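Local coordinates for uncharacterized protein (Thermus thermophilus HB8, PDB 6SCE) that probably acts as a DNA nuclease of Type III CRISPR defence, switched on when its CARF module senses cyclic oligoadenylate, at residues Lys202-Gly214 with Val246-Val259. Residues are numbered along the deposited sequence; the frame is centred on the assembly and turned at random.
Sequences KDMSRKALSAFSG and VFARWRAWAREYGV
Helix 206-214 runs beside helix 246-257 in the same sense, their axes 28° apart and 9.3 Å at closest approach, and Trp250, Trp253 and Tyr257 reach across, the first to the residues preceding helix 206-214. Met204, present as selenomethionine, lays CG and SE over one face of Trp250, a Met-aromatic contact, while the indole NE1 donates in its ring plane to Asp203 OD1 at 3.0 Å. Arg206 CB sits centrally above Trp253; with CG anti to the backbone N (chi1 -174°) and a bend at chi3, the chain brings the guanidinium round so that Trp253 NE1 lies over one of its faces, the two planes 50° apart. Arg206 NH2 donates to Tyr257 OH at 2.6 Å and makes a salt bridge with Glu256 OE2 at 2.8 Å, an oxygen also hydrogen-bonded to Thr540 OG1. With an alanine here, Glu256 is likely to lose its positive mate and Tyr257 OH its donor. Tyr257 is a knob among Arg206, Leu209, Ser210 and Ser213, with Ser210 CB 3.4 Å from its ring centroid. Ser213 OG donates to Tyr257 O beside Gly258, whose positive phi belongs to a Schellman motif. Helices 206-220 and 240-257 link the neighbouring parallel strands 187-192, 225-229 and 260-262, the pattern of consecutive beta-alpha-beta crossovers.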
loop_
_atom_site.group_PDB
_atom_site.type_symbol
_atom_site.label_atom_id
_atom_site.label_comp_id
_atom_site.label_asym_id
_atom_site.label_seq_id
_atom_site.Cartn_x
_atom_site.Cartn_y
_atom_site.Cartn_z
ATOM N N LYS A 202 -1.600 -17.051 -25.633
ATOM C CA LYS A 202 -1.093 -17.815 -24.494
ATOM C C LYS A 202 -1.816 -17.482 -23.190
ATOM O O LYS A 202 -2.410 -16.408 -23.039
ATOM C CB LYS A 202 0.399 -17.517 -24.292
ATOM C CG LYS A 202 1.277 -17.784 -25.512
ATOM C CD LYS A 202 2.757 -17.739 -25.140
ATOM N N ASP A 203 -1.702 -18.387 -22.234
ATOM C CA ASP A 203 -2.259 -18.198 -20.906
ATOM C C ASP A 203 -1.483 -17.073 -20.194
ATOM O O ASP A 203 -0.356 -16.785 -20.557
ATOM C CB ASP A 203 -2.162 -19.507 -20.113
ATOM C CG ASP A 203 -2.929 -19.469 -18.802
ATOM O OD1 ASP A 203 -3.802 -18.596 -18.613
ATOM O OD2 ASP A 203 -2.667 -20.329 -17.938
HETATM N N MSE A 204 -2.101 -16.441 -19.207
HETATM C CA MSE A 204 -1.450 -15.380 -18.395
HETATM C C MSE A 204 -1.106 -15.999 -17.073
HETATM O O MSE A 204 -1.936 -16.709 -16.498
HETATM C CB MSE A 204 -2.418 -14.254 -18.119
HETATM C CG MSE A 204 -3.097 -13.777 -19.384
HETATM SE SE MSE A 204 -4.200 -12.171 -19.128
HETATM C CE MSE A 204 -2.800 -10.853 -19.594
ATOM N N SER A 205 0.101 -15.771 -16.561
ATOM C CA SER A 205 0.471 -16.396 -15.289
ATOM C C SER A 205 0.366 -15.475 -14.104
ATOM O O SER A 205 0.447 -14.245 -14.228
ATOM C CB SER A 205 1.865 -16.992 -15.359
ATOM O OG SER A 205 2.855 -16.003 -15.458
ATOM N N ARG A 206 0.187 -16.093 -12.940
ATOM C CA ARG A 206 0.238 -15.386 -11.684
ATOM C C ARG A 206 1.594 -14.685 -11.556
ATOM O O ARG A 206 1.640 -13.529 -11.148
ATOM C CB ARG A 206 0.004 -16.357 -10.522
ATOM C CG ARG A 206 -0.108 -15.694 -9.169
ATOM C CD ARG A 206 0.069 -16.687 -8.021
ATOM N NE ARG A 206 -1.194 -17.209 -7.486
ATOM C CZ ARG A 206 -2.085 -16.507 -6.777
ATOM N NH1 ARG A 206 -3.181 -17.098 -6.327
ATOM N NH2 ARG A 206 -1.905 -15.213 -6.523
ATOM N N LYS A 207 2.678 -15.368 -11.941
ATOM C CA LYS A 207 4.024 -14.795 -11.876
ATOM C C LYS A 207 4.136 -13.532 -12.746
ATOM O O LYS A 207 4.655 -12.522 -12.288
ATOM C CB LYS A 207 5.097 -15.794 -12.323
ATOM C CG LYS A 207 5.249 -17.023 -11.435
ATOM N N ALA A 208 3.651 -13.587 -13.987
ATOM C CA ALA A 208 3.803 -12.451 -14.894
ATOM C C ALA A 208 2.920 -11.271 -14.452
ATOM O O ALA A 208 3.349 -10.118 -14.545
ATOM C CB ALA A 208 3.493 -12.830 -16.340
ATOM N N LEU A 209 1.708 -11.553 -13.985
ATOM C CA LEU A 209 0.815 -10.506 -13.493
ATOM C C LEU A 209 1.376 -9.805 -12.257
ATOM O O LEU A 209 1.377 -8.574 -12.188
ATOM C CB LEU A 209 -0.560 -11.045 -13.200
ATOM C CG LEU A 209 -1.351 -11.426 -14.443
ATOM C CD1 LEU A 209 -2.614 -12.146 -14.012
ATOM C CD2 LEU A 209 -1.673 -10.230 -15.328
ATOM N N SER A 210 1.934 -10.568 -11.317
ATOM C CA SER A 210 2.471 -9.965 -10.109
ATOM C C SER A 210 3.697 -9.151 -10.415
ATOM O O SER A 210 3.857 -8.014 -9.913
ATOM C CB SER A 210 2.760 -11.035 -9.027
ATOM O OG SER A 210 3.795 -11.908 -9.381
ATOM N N ALA A 211 4.571 -9.686 -11.261
ATOM C CA ALA A 211 5.777 -8.966 -11.618
ATOM C C ALA A 211 5.464 -7.653 -12.366
ATOM O O ALA A 211 6.180 -6.666 -12.212
ATOM C CB ALA A 211 6.706 -9.847 -12.429
ATOM N N PHE A 212 4.401 -7.660 -13.169
ATOM C CA PHE A 212 4.014 -6.496 -13.953
ATOM C C PHE A 212 3.554 -5.354 -13.045
ATOM O O PHE A 212 3.838 -4.203 -13.304
ATOM C CB PHE A 212 2.886 -6.862 -14.929
ATOM C CG PHE A 212 2.653 -5.842 -15.983
ATOM C CD1 PHE A 212 3.544 -5.707 -17.030
ATOM C CD2 PHE A 212 1.573 -4.973 -15.897
ATOM C CE1 PHE A 212 3.340 -4.774 -18.019
ATOM C CE2 PHE A 212 1.376 -4.018 -16.872
ATOM C CZ PHE A 212 2.262 -3.911 -17.932
ATOM N N SER A 213 2.827 -5.694 -11.999
ATOM C CA SER A 213 2.408 -4.729 -11.025
ATOM C C SER A 213 3.603 -4.094 -10.288
ATOM O O SER A 213 3.704 -2.877 -10.172
ATOM C CB SER A 213 1.457 -5.361 -10.044
ATOM O OG SER A 213 1.384 -4.519 -8.921
ATOM N N GLY A 214 4.534 -4.906 -9.827
ATOM C CA GLY A 214 5.749 -4.368 -9.189
ATOM C C GLY A 214 6.555 -3.507 -10.151
ATOM O O GLY A 214 7.090 -2.445 -9.780
ATOM N N VAL A 246 -10.523 -20.064 -16.288
ATOM C CA VAL A 246 -9.294 -19.337 -16.643
ATOM C C VAL A 246 -9.468 -17.863 -16.375
ATOM O O VAL A 246 -8.614 -17.235 -15.725
ATOM C CB VAL A 246 -8.906 -19.550 -18.103
ATOM C CG1 VAL A 246 -7.781 -18.586 -18.504
ATOM C CG2 VAL A 246 -8.463 -20.988 -18.327
ATOM N N PHE A 247 -10.587 -17.316 -16.844
ATOM C CA PHE A 247 -10.883 -15.918 -16.673
ATOM C C PHE A 247 -11.028 -15.495 -15.215
ATOM O O PHE A 247 -10.553 -14.402 -14.813
ATOM C CB PHE A 247 -12.153 -15.543 -17.414
ATOM C CG PHE A 247 -12.382 -14.079 -17.466
ATOM C CD1 PHE A 247 -11.416 -13.244 -18.016
ATOM C CD2 PHE A 247 -13.536 -13.516 -16.937
ATOM C CE1 PHE A 247 -11.606 -11.874 -18.052
ATOM C CE2 PHE A 247 -13.732 -12.134 -16.968
ATOM C CZ PHE A 247 -12.768 -11.317 -17.524
ATOM N N ALA A 248 -11.698 -16.335 -14.436
ATOM C CA ALA A 248 -11.853 -16.095 -13.001
ATOM C C ALA A 248 -10.490 -16.063 -12.296
ATOM O O ALA A 248 -10.279 -15.255 -11.395
ATOM C CB ALA A 248 -12.747 -17.170 -12.370
ATOM N N ARG A 249 -9.595 -16.944 -12.700
ATOM C CA ARG A 249 -8.226 -16.973 -12.167
ATOM C C ARG A 249 -7.485 -15.666 -12.457
ATOM O O ARG A 249 -6.888 -15.087 -11.554
ATOM C CB ARG A 249 -7.435 -18.143 -12.718
ATOM C CG ARG A 249 -7.809 -19.490 -12.108
ATOM C CD ARG A 249 -6.781 -20.547 -12.431
ATOM N NE ARG A 249 -6.794 -21.000 -13.830
ATOM C CZ ARG A 249 -7.509 -22.030 -14.299
ATOM N NH1 ARG A 249 -8.336 -22.711 -13.508
ATOM N NH2 ARG A 249 -7.415 -22.370 -15.576
ATOM N N TRP A 250 -7.532 -15.210 -13.702
ATOM C CA TRP A 250 -6.934 -13.901 -14.094
ATOM C C TRP A 250 -7.501 -12.723 -13.318
ATOM O O TRP A 250 -6.761 -11.825 -12.852
ATOM C CB TRP A 250 -7.138 -13.619 -15.579
ATOM C CG TRP A 250 -6.507 -14.612 -16.498
ATOM C CD1 TRP A 250 -5.629 -15.597 -16.183
ATOM C CD2 TRP A 250 -6.699 -14.675 -17.904
ATOM N NE1 TRP A 250 -5.277 -16.296 -17.312
ATOM C CE2 TRP A 250 -5.913 -15.732 -18.385
ATOM C CE3 TRP A 250 -7.466 -13.930 -18.806
ATOM C CZ2 TRP A 250 -5.887 -16.087 -19.735
ATOM C CZ3 TRP A 250 -7.433 -14.281 -20.151
ATOM C CH2 TRP A 250 -6.635 -15.327 -20.598
ATOM N N ARG A 251 -8.817 -12.712 -13.156
ATOM C CA ARG A 251 -9.459 -11.651 -12.417
ATOM C C ARG A 251 -8.998 -11.661 -10.946
ATOM O O ARG A 251 -8.724 -10.604 -10.371
ATOM C CB ARG A 251 -10.980 -11.795 -12.464
ATOM C CG ARG A 251 -11.611 -11.533 -13.827
ATOM C CD ARG A 251 -11.673 -10.060 -14.179
ATOM N NE ARG A 251 -12.656 -9.315 -13.389
ATOM C CZ ARG A 251 -12.777 -7.985 -13.391
ATOM N NH1 ARG A 251 -11.982 -7.223 -14.143
ATOM N NH2 ARG A 251 -13.705 -7.408 -12.634
ATOM N N ALA A 252 -8.928 -12.843 -10.360
ATOM C CA ALA A 252 -8.526 -12.983 -8.949
ATOM C C ALA A 252 -7.063 -12.537 -8.772
ATOM O O ALA A 252 -6.747 -11.761 -7.887
ATOM C CB ALA A 252 -8.711 -14.411 -8.501
ATOM N N TRP A 253 -6.190 -13.015 -9.649
ATOM C CA TRP A 253 -4.798 -12.603 -9.638
ATOM C C TRP A 253 -4.621 -11.095 -9.818
ATOM O O TRP A 253 -3.843 -10.471 -9.089
ATOM C CB TRP A 253 -4.023 -13.377 -10.678
ATOM C CG TRP A 253 -4.020 -14.847 -10.445
ATOM C CD1 TRP A 253 -4.278 -15.487 -9.272
ATOM C CD2 TRP A 253 -3.746 -15.871 -11.408
ATOM N NE1 TRP A 253 -4.171 -16.840 -9.443
ATOM C CE2 TRP A 253 -3.847 -17.106 -10.745
ATOM C CE3 TRP A 253 -3.438 -15.863 -12.765
ATOM C CZ2 TRP A 253 -3.657 -18.329 -11.395
ATOM C CZ3 TRP A 253 -3.238 -17.092 -13.420
ATOM C CH2 TRP A 253 -3.334 -18.296 -12.729
ATOM N N ALA A 254 -5.348 -10.500 -10.761
ATOM C CA ALA A 254 -5.263 -9.069 -11.018
ATOM C C ALA A 254 -5.701 -8.241 -9.816
ATOM O O ALA A 254 -5.067 -7.230 -9.493
ATOM C CB ALA A 254 -6.087 -8.684 -12.231
ATOM N N ARG A 255 -6.794 -8.645 -9.174
ATOM C CA ARG A 255 -7.223 -7.963 -7.973
ATOM C C ARG A 255 -6.146 -8.079 -6.877
ATOM O O ARG A 255 -5.825 -7.086 -6.239
ATOM C CB ARG A 255 -8.557 -8.506 -7.471
ATOM C CG ARG A 255 -9.093 -7.726 -6.275
ATOM C CD ARG A 255 -10.443 -8.241 -5.805
ATOM N NE ARG A 255 -11.554 -7.516 -6.418
ATOM C CZ ARG A 255 -12.829 -7.654 -6.056
ATOM N NH1 ARG A 255 -13.173 -8.489 -5.077
ATOM N NH2 ARG A 255 -13.770 -6.952 -6.677
ATOM N N GLU A 256 -5.591 -9.272 -6.710
ATOM C CA GLU A 256 -4.601 -9.535 -5.677
ATOM C C GLU A 256 -3.333 -8.699 -5.822
ATOM O O GLU A 256 -2.802 -8.208 -4.827
ATOM C CB GLU A 256 -4.262 -11.007 -5.643
ATOM C CG GLU A 256 -3.213 -11.365 -4.596
ATOM C CD GLU A 256 -3.420 -12.731 -4.034
ATOM O OE1 GLU A 256 -4.466 -12.920 -3.364
ATOM O OE2 GLU A 256 -2.539 -13.603 -4.259
ATOM N N TYR A 257 -2.855 -8.504 -7.044
ATOM C CA TYR A 257 -1.620 -7.739 -7.240
ATOM C C TYR A 257 -1.809 -6.304 -7.690
ATOM O O TYR A 257 -0.832 -5.620 -8.038
ATOM C CB TYR A 257 -0.715 -8.493 -8.191
ATOM C CG TYR A 257 -0.447 -9.904 -7.757
ATOM C CD1 TYR A 257 0.141 -10.189 -6.527
ATOM C CD2 TYR A 257 -0.761 -10.963 -8.595
ATOM C CE1 TYR A 257 0.387 -11.499 -6.138
ATOM C CE2 TYR A 257 -0.508 -12.265 -8.232
ATOM C CZ TYR A 257 0.061 -12.539 -7.008
ATOM O OH TYR A 257 0.290 -13.869 -6.695
ATOM N N GLY A 258 -3.055 -5.821 -7.693
ATOM C CA GLY A 258 -3.324 -4.436 -8.052
ATOM C C GLY A 258 -3.250 -4.098 -9.547
ATOM O O GLY A 258 -2.964 -2.970 -9.932
ATOM N N VAL A 259 -3.567 -5.064 -10.401
ATOM C CA VAL A 259 -3.599 -4.836 -11.843
ATOM C C VAL A 259 -4.985 -4.437 -12.294
ATOM O O VAL A 259 -5.994 -4.980 -11.809
ATOM C CB VAL A 259 -3.155 -6.127 -12.557
ATOM C CG1 VAL A 259 -3.546 -6.124 -14.026
ATOM C CG2 VAL A 259 -1.662 -6.284 -12.362
HETATM O O HOH W 1 -4.902 -21.871 -17.174
#